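Local coordinates for protein amine Dehydrogenase (Pseudomonas putida, PDB 1JMX) that probably carries electrons through two covalently bound c-type hemes, as the heme-bearing alpha subunit of a quinohemoprotein amine dehydrogenase, at residues S6-Q9 and N10-G14; S40-R43 and M44-M47; V123-H126 and L127-P131. One frame throughout, in Å; residues are numbered along the deposited sequence.

Overall arrangement
From the N terminus, contact 1 (residues 6-14) comes first, at the end of helix 4-12. Contact 2 (40-47) follows on helix 34-48, and contact 3 (123-131) at the end of helix 116-129. All three are local: each joins consecutive helical turns, none closes a long loop, and they run in series without nesting or crossing. Contacts 1 and 2 meet the same heme, one holding its edge covalently and the other binding its iron, although they stay about 7 Å apart at their nearest atoms. Contact 3 binds the iron of the second heme and touches contact 2 directly. Together they tie three helices of the cytochrome c-like region round its two hemes.

Contact 1. Residues S6-Q9 and N10-G14; sequences SLLQ and NKCMG. With HEC (heme c), chain F.
Asn-10 N, Lys-11 N and Cys-12 N bond in turn to Ser-6 O, Leu-7 O and Leu-8 O, the i to i+4 ladder that closes helix 4-12. The helix runs straight into the CXXCH heme c attachment motif, completed by Cys-15 and the axial ligand His-16. The ladder bends as it ends: the N-H...O angle is 169° at Asn-10 but 138° at Cys-12, whose N stands above the carbonyl plane of Leu-8 rather than near it. Met-13 is the first residue to leave helical angles. On the buried side, Leu-8 turns a single branch to the cysteine, its CD2 lying 4.0 Å from Cys-12 SG, while Ile-27 packs on both residues. Leu-7 leans on helix 54-67, and its CD2 comes 4.2 Å from Lys-11 CG, the start of the lysine chain. That chain bends at chi2 (-80°) and leads away to Gln-51, whose O accepts a hydrogen bond from Lys-11 NZ. Lys-11 also borders the heme, with CB 4.2 Å from the heme methyl CBB. Cys-12 keeps its sulfur beside its own backbone N, and from there SG forms the 1.8 Å thioether bond to heme CAB.

Contact 2. Residues S40-R43 and M44-M47; sequences SIAR and MQVM. With HEC (heme c), chain F.
The flat guanidinium of Arg-43 has the methyl CE of Met-44 over one face, while heme propionate oxygen O1D and Met-47 SD lie at its edge, near its plane. Arg-43 NH1 reaches O1D 2.9 Å away in an almost straight bond (176°). The same nitrogen makes a weak 3.6 Å hydrogen bond to Met-47 SD, a sulfur carried there by a side chain extended beyond CG. Arg-43 NH2 bonds to O2D of that propionate at 3.1 Å, and more weakly to O2A of the other. It also hydrogen-bonds a propionate of the second heme, as does Ser-40 OG, and Phe-125 adds a cation-pi contact. The arginine thus sits among carboxylates of both hemes, whose negative charge it would be expected to offset. Met-44 approaches the porphyrin from one side: bends at chi2 (-55°) and chi3 curl the chain so that SD faces the iron at 2.5 Å. Its CE then lies 3.3 Å from heme NA, and its CG 3.2 Å from Ser-40 O. Beneath these groups, helix 34-48 keeps its i to i+4 bonds, Met-47 N to Arg-43 O among them at 2.8 Å. With His-16 as the other axial ligand, the methionine completes the His/Met-ligated iron site typical of class I cytochromes c.

Contact 3. Residues V123-H126 and L127-P131; sequences VNFH and LGQWP. With HEC (heme c), chain E.
Trp-130 lays its six-membered ring over the rim of the second heme, CH2 standing 3.4 Å from heme C2D and the methyl CMD lying over the same ring face. Gln-129 CG covers the opposite indole face, offset toward its rim. The ring of Phe-125 meets the indole obliquely, with planes 76° apart and CE1 3.7 Å from Trp-130 CZ3. Gln-129 CB makes an off-centre CH-pi contact, 4.2 Å from the Phe-125 ring centroid; chi1 of -168° then carries CG to 3.8 Å from Phe-125 CE2. His-126 completes the aromatic cluster, its CD2 3.8 Å from Trp-130 CZ3 and the two planes at 56°. Trp-130 is the first residue past helix 116-129, yet its N still reaches His-126 O at 2.9 Å, which ties the indole's backbone to that of the iron ligand. Bonds from Gln-129 OE1 to Tyr-120 of a neighbouring chain, and from Trp-130 NE1 to an acidic side chain of another, anchor this end of the helix between subunits. His-126 NE2 binds iron at 2.1 Å opposite His-104, while ND1 hydrogen-bonds Leu-122 O. This pairing fixes the imidazole's rotation and probably strengthens its electron donation, and bis-histidine ligation is consistent with a lower potential than His/Met ligation gives.

Contact 1. Residues S6-Q9 and N10-G14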
loop_
_atom_site.group_PDB
_atom_site.type_symbol
_atom_site.label_atom_id
_atom_site.label_comp_id
_atom_site.label_asym_id
_atom_site.label_seq_id
_atom_site.Cartn_x
_atom_site.Cartn_y
_atom_site.Cartn_z
ATOM N N SER A 6 23.844 8.768 -26.155
ATOM C CA SER A 6 23.497 10.134 -26.517
ATOM C C SER A 6 22.218 10.579 -25.825
ATOM O O SER A 6 22.110 11.735 -25.438
ATOM C CB SER A 6 23.399 10.304 -28.039
ATOM O OG SER A 6 22.057 10.324 -28.490
ATOM N N LEU A 7 21.253 9.667 -25.680
ATOM C CA LEU A 7 19.992 9.966 -24.992
ATOM C C LEU A 7 20.258 10.185 -23.507
ATOM O O LEU A 7 19.623 11.015 -22.867
ATOM C CB LEU A 7 18.991 8.823 -25.164
ATOM C CG LEU A 7 18.054 8.883 -26.368
ATOM C CD1 LEU A 7 17.215 7.619 -26.436
ATOM C CD2 LEU A 7 17.165 10.104 -26.263
ATOM N N LEU A 8 21.191 9.411 -22.970
ATOM C CA LEU A 8 21.588 9.514 -21.571
ATOM C C LEU A 8 22.041 10.934 -21.271
ATOM O O LEU A 8 21.695 11.507 -20.242
ATOM C CB LEU A 8 22.761 8.578 -21.290
ATOM C CG LEU A 8 22.536 7.355 -20.418
ATOM C CD1 LEU A 8 23.892 6.760 -20.094
ATOM C CD2 LEU A 8 21.800 7.738 -19.147
ATOM N N GLN A 9 22.849 11.484 -22.167
ATOM C CA GLN A 9 23.357 12.835 -22.008
ATOM C C GLN A 9 22.313 13.922 -22.291
ATOM O O GLN A 9 22.146 14.836 -21.497
ATOM C CB GLN A 9 24.576 13.021 -22.903
ATOM C CG GLN A 9 25.299 14.327 -22.699
ATOM C CD GLN A 9 25.326 15.139 -23.964
ATOM O OE1 GLN A 9 24.343 15.800 -24.308
ATOM N NE2 GLN A 9 26.427 15.060 -24.692
ATOM N N ASN A 10 21.611 13.810 -23.414
ATOM C CA ASN A 10 20.597 14.789 -23.817
ATOM C C ASN A 10 19.435 14.940 -22.836
ATOM O O ASN A 10 18.843 16.016 -22.730
ATOM C CB ASN A 10 19.972 14.409 -25.170
ATOM C CG ASN A 10 20.903 14.622 -26.351
ATOM O OD1 ASN A 10 22.116 14.860 -26.202
ATOM N ND2 ASN A 10 20.338 14.512 -27.551
ATOM N N LYS A 11 19.092 13.852 -22.153
ATOM C CA LYS A 11 17.952 13.841 -21.245
ATOM C C LYS A 11 18.215 13.813 -19.744
ATOM O O LYS A 11 17.354 14.204 -18.960
ATOM C CB LYS A 11 17.058 12.654 -21.604
ATOM C CG LYS A 11 16.473 12.696 -23.011
ATOM C CD LYS A 11 15.269 13.609 -23.077
ATOM C CE LYS A 11 14.715 13.688 -24.480
ATOM N NZ LYS A 11 13.533 14.594 -24.530
ATOM N N CYS A 12 19.388 13.349 -19.341
ATOM C CA CYS A 12 19.699 13.229 -17.914
ATOM C C CYS A 12 20.718 14.254 -17.421
ATOM O O CYS A 12 20.676 14.666 -16.258
ATOM C CB CYS A 12 20.171 11.794 -17.607
ATOM S SG CYS A 12 19.136 10.638 -18.572
ATOM N N MET A 13 21.634 14.642 -18.307
ATOM C CA MET A 13 22.672 15.624 -17.999
ATOM C C MET A 13 21.942 16.908 -17.592
ATOM O O MET A 13 20.795 17.132 -17.987
ATOM C CB MET A 13 23.530 15.849 -19.248
ATOM C CG MET A 13 24.765 16.694 -19.078
ATOM S SD MET A 13 24.886 17.868 -20.455
ATOM C CE MET A 13 25.080 19.405 -19.558
ATOM N N GLY A 14 22.586 17.761 -16.810
ATOM C CA GLY A 14 21.884 18.956 -16.383
ATOM C C GLY A 14 21.460 18.763 -14.938
ATOM O O GLY A 14 21.483 19.711 -14.162
HETATM FE FE HEC F . 17.455 11.494 -12.183
HETATM C CHA HEC F . 17.863 10.499 -8.988
HETATM C CHB HEC F . 18.150 8.364 -13.258
HETATM C CHC HEC F . 17.062 12.515 -15.418
HETATM C CHD HEC F . 16.761 14.676 -11.101
HETATM N NA HEC F . 17.908 9.800 -11.311
HETATM C C1A HEC F . 18.040 9.547 -9.971
HETATM C C2A HEC F . 18.391 8.154 -9.727
HETATM C C3A HEC F . 18.469 7.564 -10.930
HETATM C C4A HEC F . 18.168 8.583 -11.913
HETATM C CMA HEC F . 18.809 6.111 -11.197
HETATM C CAA HEC F . 18.618 7.519 -8.374
HETATM C CBA HEC F . 17.346 6.832 -7.930
HETATM C CGA HEC F . 17.470 6.166 -6.573
HETATM O O1A HEC F . 18.544 6.227 -5.951
HETATM O O2A HEC F . 16.472 5.571 -6.124
HETATM N NB HEC F . 17.572 10.637 -13.945
HETATM C C1B HEC F . 17.875 9.303 -14.226
HETATM C C2B HEC F . 17.893 9.004 -15.619
HETATM C C3B HEC F . 17.597 10.187 -16.237
HETATM C C4B HEC F . 17.388 11.189 -15.201
HETATM C CMB HEC F . 18.199 7.634 -16.260
HETATM C CAB HEC F . 17.532 10.342 -17.743
HETATM C CBB HEC F . 16.232 9.986 -18.471
HETATM N NC HEC F . 17.004 13.222 -13.064
HETATM C C1C HEC F . 16.881 13.467 -14.426
HETATM C C2C HEC F . 16.544 14.842 -14.694
HETATM C C3C HEC F . 16.472 15.453 -13.508
HETATM C C4C HEC F . 16.747 14.443 -12.480
HETATM C CMC HEC F . 16.335 15.455 -16.079
HETATM C CAC HEC F . 16.390 16.961 -13.335
HETATM C CBC HEC F . 15.067 17.702 -13.352
HETATM N ND HEC F . 17.331 12.405 -10.417
HETATM C C1D HEC F . 17.033 13.719 -10.130
HETATM C C2D HEC F . 17.044 13.979 -8.685
HETATM C C3D HEC F . 17.358 12.777 -8.119
HETATM C C4D HEC F . 17.529 11.838 -9.188
HETATM C CMD HEC F . 16.764 15.312 -7.982
HETATM C CAD HEC F . 17.511 12.431 -6.640
HETATM C CBD HEC F . 16.227 12.088 -5.900
HETATM C CGD HEC F . 15.483 10.922 -6.505
HETATM O O1D HEC F . 14.440 11.135 -7.127
HETATM O O2D HEC F . 15.933 9.776 -6.363
#

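Contact 2. Residues S40-R43 and M44-M47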
loop_
_atom_site.group_PDB
_atom_site.type_symbol
_atom_site.label_atom_id
_atom_site.label_comp_id
_atom_site.label_asym_id
_atom_site.label_seq_id
_atom_site.Cartn_x
_atom_site.Cartn_y
_atom_site.Cartn_z
ATOM N N SER A 40 12.598 4.039 -12.308
ATOM C CA SER A 40 13.447 5.179 -11.957
ATOM C C SER A 40 13.213 6.337 -12.916
ATOM O O SER A 40 13.090 7.483 -12.492
ATOM C CB SER A 40 14.917 4.788 -11.990
ATOM O OG SER A 40 15.206 3.921 -10.930
ATOM N N ILE A 41 13.146 6.023 -14.210
ATOM C CA ILE A 41 12.924 7.028 -15.237
ATOM C C ILE A 41 11.526 7.634 -15.110
ATOM O O ILE A 41 11.347 8.841 -15.278
ATOM C CB ILE A 41 13.148 6.449 -16.641
ATOM C CG1 ILE A 41 14.606 5.993 -16.776
ATOM C CG2 ILE A 41 12.797 7.488 -17.697
ATOM C CD1 ILE A 41 14.907 5.168 -18.013
ATOM N N ALA A 42 10.548 6.794 -14.786
ATOM C CA ALA A 42 9.179 7.249 -14.594
ATOM C C ALA A 42 9.125 8.204 -13.399
ATOM O O ALA A 42 8.331 9.138 -13.390
ATOM C CB ALA A 42 8.260 6.075 -14.366
ATOM N N ARG A 43 9.959 7.961 -12.388
ATOM C CA ARG A 43 9.998 8.837 -11.218
ATOM C C ARG A 43 10.555 10.188 -11.630
ATOM O O ARG A 43 10.139 11.212 -11.115
ATOM C CB ARG A 43 10.859 8.255 -10.091
ATOM C CG ARG A 43 10.245 7.056 -9.387
ATOM C CD ARG A 43 10.739 6.889 -7.955
ATOM N NE ARG A 43 12.184 6.700 -7.845
ATOM C CZ ARG A 43 13.047 7.684 -7.623
ATOM N NH1 ARG A 43 12.616 8.930 -7.499
ATOM N NH2 ARG A 43 14.331 7.417 -7.469
ATOM N N MET A 44 11.499 10.175 -12.565
ATOM C CA MET A 44 12.102 11.401 -13.053
ATOM C C MET A 44 11.059 12.285 -13.727
ATOM O O MET A 44 11.104 13.511 -13.605
ATOM C CB MET A 44 13.233 11.093 -14.031
ATOM C CG MET A 44 14.363 10.307 -13.438
ATOM S SD MET A 44 15.044 11.085 -11.972
ATOM C CE MET A 44 14.662 9.827 -10.669
ATOM N N GLN A 45 10.104 11.655 -14.409
ATOM C CA GLN A 45 9.045 12.375 -15.111
ATOM C C GLN A 45 7.990 12.921 -14.173
ATOM O O GLN A 45 7.607 14.078 -14.261
ATOM C CB GLN A 45 8.360 11.462 -16.110
ATOM C CG GLN A 45 9.257 10.903 -17.179
ATOM C CD GLN A 45 8.599 9.756 -17.877
ATOM O OE1 GLN A 45 8.861 8.599 -17.566
ATOM N NE2 GLN A 45 7.687 10.064 -18.788
ATOM N N VAL A 46 7.520 12.065 -13.281
ATOM C CA VAL A 46 6.485 12.414 -12.320
ATOM C C VAL A 46 6.952 13.385 -11.230
ATOM O O VAL A 46 6.287 14.380 -10.950
ATOM C CB VAL A 46 5.888 11.107 -11.698
ATOM C CG1 VAL A 46 5.156 11.386 -10.409
ATOM C CG2 VAL A 46 4.959 10.441 -12.695
ATOM N N MET A 47 8.125 13.118 -10.665
ATOM C CA MET A 47 8.674 13.928 -9.586
ATOM C C MET A 47 9.533 15.106 -9.997
ATOM O O MET A 47 9.407 16.185 -9.430
ATOM C CB MET A 47 9.494 13.054 -8.638
ATOM C CG MET A 47 8.705 11.948 -7.971
ATOM S SD MET A 47 9.689 10.915 -6.870
ATOM C CE MET A 47 8.418 9.720 -6.376
HETATM FE FE HEC F . 17.455 11.494 -12.183
HETATM C CHA HEC F . 17.863 10.499 -8.988
HETATM C CHB HEC F . 18.150 8.364 -13.258
HETATM C CHC HEC F . 17.062 12.515 -15.418
HETATM C CHD HEC F . 16.761 14.676 -11.101
HETATM N NA HEC F . 17.908 9.800 -11.311
HETATM C C1A HEC F . 18.040 9.547 -9.971
HETATM C C2A HEC F . 18.391 8.154 -9.727
HETATM C C3A HEC F . 18.469 7.564 -10.930
HETATM C C4A HEC F . 18.168 8.583 -11.913
HETATM C CMA HEC F . 18.809 6.111 -11.197
HETATM C CAA HEC F . 18.618 7.519 -8.374
HETATM C CBA HEC F . 17.346 6.832 -7.930
HETATM C CGA HEC F . 17.470 6.166 -6.573
HETATM O O1A HEC F . 18.544 6.227 -5.951
HETATM O O2A HEC F . 16.472 5.571 -6.124
HETATM N NB HEC F . 17.572 10.637 -13.945
HETATM C C1B HEC F . 17.875 9.303 -14.226
HETATM C C2B HEC F . 17.893 9.004 -15.619
HETATM C C3B HEC F . 17.597 10.187 -16.237
HETATM C C4B HEC F . 17.388 11.189 -15.201
HETATM C CMB HEC F . 18.199 7.634 -16.260
HETATM C CAB HEC F . 17.532 10.342 -17.743
HETATM C CBB HEC F . 16.232 9.986 -18.471
HETATM N NC HEC F . 17.004 13.222 -13.064
HETATM C C1C HEC F . 16.881 13.467 -14.426
HETATM C C2C HEC F . 16.544 14.842 -14.694
HETATM C C3C HEC F . 16.472 15.453 -13.508
HETATM C C4C HEC F . 16.747 14.443 -12.480
HETATM C CMC HEC F . 16.335 15.455 -16.079
HETATM C CAC HEC F . 16.390 16.961 -13.335
HETATM C CBC HEC F . 15.067 17.702 -13.352
HETATM N ND HEC F . 17.331 12.405 -10.417
HETATM C C1D HEC F . 17.033 13.719 -10.130
HETATM C C2D HEC F . 17.044 13.979 -8.685
HETATM C C3D HEC F . 17.358 12.777 -8.119
HETATM C C4D HEC F . 17.529 11.838 -9.188
HETATM C CMD HEC F . 16.764 15.312 -7.982
HETATM C CAD HEC F . 17.511 12.431 -6.640
HETATM C CBD HEC F . 16.227 12.088 -5.900
HETATM C CGD HEC F . 15.483 10.922 -6.505
HETATM O O1D HEC F . 14.440 11.135 -7.127
HETATM O O2D HEC F . 15.933 9.776 -6.363
#

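Contact 3. Residues V123-H126 and L127-P131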
loop_
_atom_site.group_PDB
_atom_site.type_symbol
_atom_site.label_atom_id
_atom_site.label_comp_id
_atom_site.label_asym_id
_atom_site.label_seq_id
_atom_site.Cartn_x
_atom_site.Cartn_y
_atom_site.Cartn_z
ATOM N N VAL A 123 17.852 6.398 1.225
ATOM C CA VAL A 123 17.180 6.667 2.499
ATOM C C VAL A 123 16.793 8.149 2.631
ATOM O O VAL A 123 15.676 8.467 3.042
ATOM C CB VAL A 123 18.046 6.251 3.704
ATOM C CG1 VAL A 123 17.373 6.658 5.001
ATOM C CG2 VAL A 123 18.262 4.754 3.693
ATOM N N ASN A 124 17.706 9.047 2.261
ATOM C CA ASN A 124 17.449 10.486 2.323
ATOM C C ASN A 124 16.315 10.888 1.394
ATOM O O ASN A 124 15.518 11.753 1.733
ATOM C CB ASN A 124 18.715 11.283 1.989
ATOM C CG ASN A 124 19.671 11.361 3.155
ATOM O OD1 ASN A 124 19.483 12.154 4.068
ATOM N ND2 ASN A 124 20.692 10.525 3.138
ATOM N N PHE A 125 16.250 10.259 0.223
ATOM C CA PHE A 125 15.186 10.542 -0.734
ATOM C C PHE A 125 13.818 10.170 -0.167
ATOM O O PHE A 125 12.852 10.885 -0.375
ATOM C CB PHE A 125 15.401 9.792 -2.054
ATOM C CG PHE A 125 14.143 9.653 -2.884
ATOM C CD1 PHE A 125 13.461 8.436 -2.941
ATOM C CD2 PHE A 125 13.608 10.748 -3.557
ATOM C CE1 PHE A 125 12.274 8.322 -3.645
ATOM C CE2 PHE A 125 12.416 10.639 -4.266
ATOM C CZ PHE A 125 11.750 9.424 -4.307
ATOM N N HIS A 126 13.735 9.029 0.508
ATOM C CA HIS A 126 12.475 8.580 1.085
ATOM C C HIS A 126 11.923 9.556 2.108
ATOM O O HIS A 126 10.802 10.038 1.964
ATOM C CB HIS A 126 12.630 7.194 1.711
ATOM C CG HIS A 126 12.586 6.085 0.714
ATOM N ND1 HIS A 126 13.650 5.706 -0.074
ATOM C CD2 HIS A 126 11.554 5.295 0.338
ATOM C CE1 HIS A 126 13.242 4.740 -0.880
ATOM N NE2 HIS A 126 11.978 4.458 -0.663
ATOM N N LEU A 127 12.717 9.847 3.136
ATOM C CA LEU A 127 12.301 10.771 4.185
ATOM C C LEU A 127 12.130 12.190 3.627
ATOM O O LEU A 127 11.350 12.971 4.154
ATOM C CB LEU A 127 13.316 10.779 5.335
ATOM C CG LEU A 127 12.802 10.847 6.778
ATOM C CD1 LEU A 127 13.930 11.291 7.671
ATOM C CD2 LEU A 127 11.623 11.787 6.933
ATOM N N GLY A 128 12.850 12.503 2.550
ATOM C CA GLY A 128 12.749 13.819 1.944
ATOM C C GLY A 128 11.503 14.003 1.104
ATOM O O GLY A 128 10.846 15.035 1.183
ATOM N N GLN A 129 11.181 12.984 0.307
ATOM C CA GLN A 129 10.012 12.995 -0.566
ATOM C C GLN A 129 8.705 12.773 0.217
ATOM O O GLN A 129 7.662 13.325 -0.135
ATOM C CB GLN A 129 10.166 11.925 -1.652
ATOM C CG GLN A 129 9.152 12.025 -2.788
ATOM C CD GLN A 129 9.317 13.289 -3.611
ATOM O OE1 GLN A 129 10.366 13.923 -3.581
ATOM N NE2 GLN A 129 8.278 13.662 -4.344
ATOM N N TRP A 130 8.776 11.959 1.268
ATOM C CA TRP A 130 7.619 11.670 2.108
ATOM C C TRP A 130 7.981 11.952 3.562
ATOM O O TRP A 130 8.348 11.046 4.303
ATOM C CB TRP A 130 7.176 10.212 1.937
ATOM C CG TRP A 130 6.838 9.891 0.533
ATOM C CD1 TRP A 130 5.787 10.371 -0.174
ATOM C CD2 TRP A 130 7.627 9.127 -0.387
ATOM N NE1 TRP A 130 5.874 9.976 -1.484
ATOM C CE2 TRP A 130 6.997 9.211 -1.644
ATOM C CE3 TRP A 130 8.813 8.391 -0.271
ATOM C CZ2 TRP A 130 7.511 8.592 -2.787
ATOM C CZ3 TRP A 130 9.328 7.771 -1.408
ATOM C CH2 TRP A 130 8.674 7.880 -2.650
ATOM N N PRO A 131 7.894 13.230 3.984
ATOM C CA PRO A 131 8.211 13.662 5.350
ATOM C C PRO A 131 7.468 12.909 6.459
ATOM O O PRO A 131 7.989 12.757 7.553
ATOM C CB PRO A 131 7.837 15.149 5.330
ATOM C CG PRO A 131 8.103 15.541 3.918
ATOM C CD PRO A 131 7.498 14.387 3.159
HETATM FE FE HEC E . 10.930 2.605 -0.887
HETATM C CHA HEC E . 10.637 3.307 -4.141
HETATM C CHB HEC E . 13.915 1.158 -1.517
HETATM C CHC HEC E . 11.339 2.038 2.427
HETATM C CHD HEC E . 7.911 4.112 -0.278
HETATM N NA HEC E . 12.018 2.278 -2.479
HETATM C C1A HEC E . 11.749 2.630 -3.762
HETATM C C2A HEC E . 12.786 2.215 -4.663
HETATM C C3A HEC E . 13.701 1.595 -3.921
HETATM C C4A HEC E . 13.231 1.649 -2.564
HETATM C CMA HEC E . 14.998 0.974 -4.411
HETATM C CAA HEC E . 12.809 2.468 -6.154
HETATM C CBA HEC E . 13.962 3.449 -6.359
HETATM C CGA HEC E . 14.213 3.916 -7.770
HETATM O O1A HEC E . 13.518 3.535 -8.697
HETATM O O2A HEC E . 15.127 4.693 -7.944
HETATM N NB HEC E . 12.310 1.778 0.211
HETATM C C1B HEC E . 13.516 1.214 -0.210
HETATM C C2B HEC E . 14.323 0.726 0.857
HETATM C C3B HEC E . 13.615 0.996 1.990
HETATM C C4B HEC E . 12.353 1.625 1.583
HETATM C CMB HEC E . 15.710 0.065 0.731
HETATM C CAB HEC E . 14.133 0.676 3.385
HETATM C CBB HEC E . 14.634 1.876 4.194
HETATM N NC HEC E . 9.840 2.969 0.721
HETATM C C1C HEC E . 10.159 2.655 2.025
HETATM C C2C HEC E . 9.126 3.053 2.936
HETATM C C3C HEC E . 8.164 3.615 2.199
HETATM C C4C HEC E . 8.608 3.587 0.811
HETATM C CMC HEC E . 9.156 2.850 4.453
HETATM C CAC HEC E . 6.827 4.034 2.771
HETATM C CBC HEC E . 6.631 5.429 3.332
HETATM N ND HEC E . 9.565 3.520 -1.967
HETATM C C1D HEC E . 8.369 4.093 -1.585
HETATM C C2D HEC E . 7.669 4.685 -2.728
HETATM C C3D HEC E . 8.499 4.432 -3.802
HETATM C C4D HEC E . 9.614 3.726 -3.310
HETATM C CMD HEC E . 6.327 5.412 -2.697
HETATM C CAD HEC E . 8.384 4.782 -5.291
HETATM C CBD HEC E . 7.135 5.455 -5.753
HETATM C CGD HEC E . 6.157 4.458 -6.277
HETATM O O1D HEC E . 6.227 3.277 -5.866
HETATM O O2D HEC E . 5.302 4.838 -7.108
#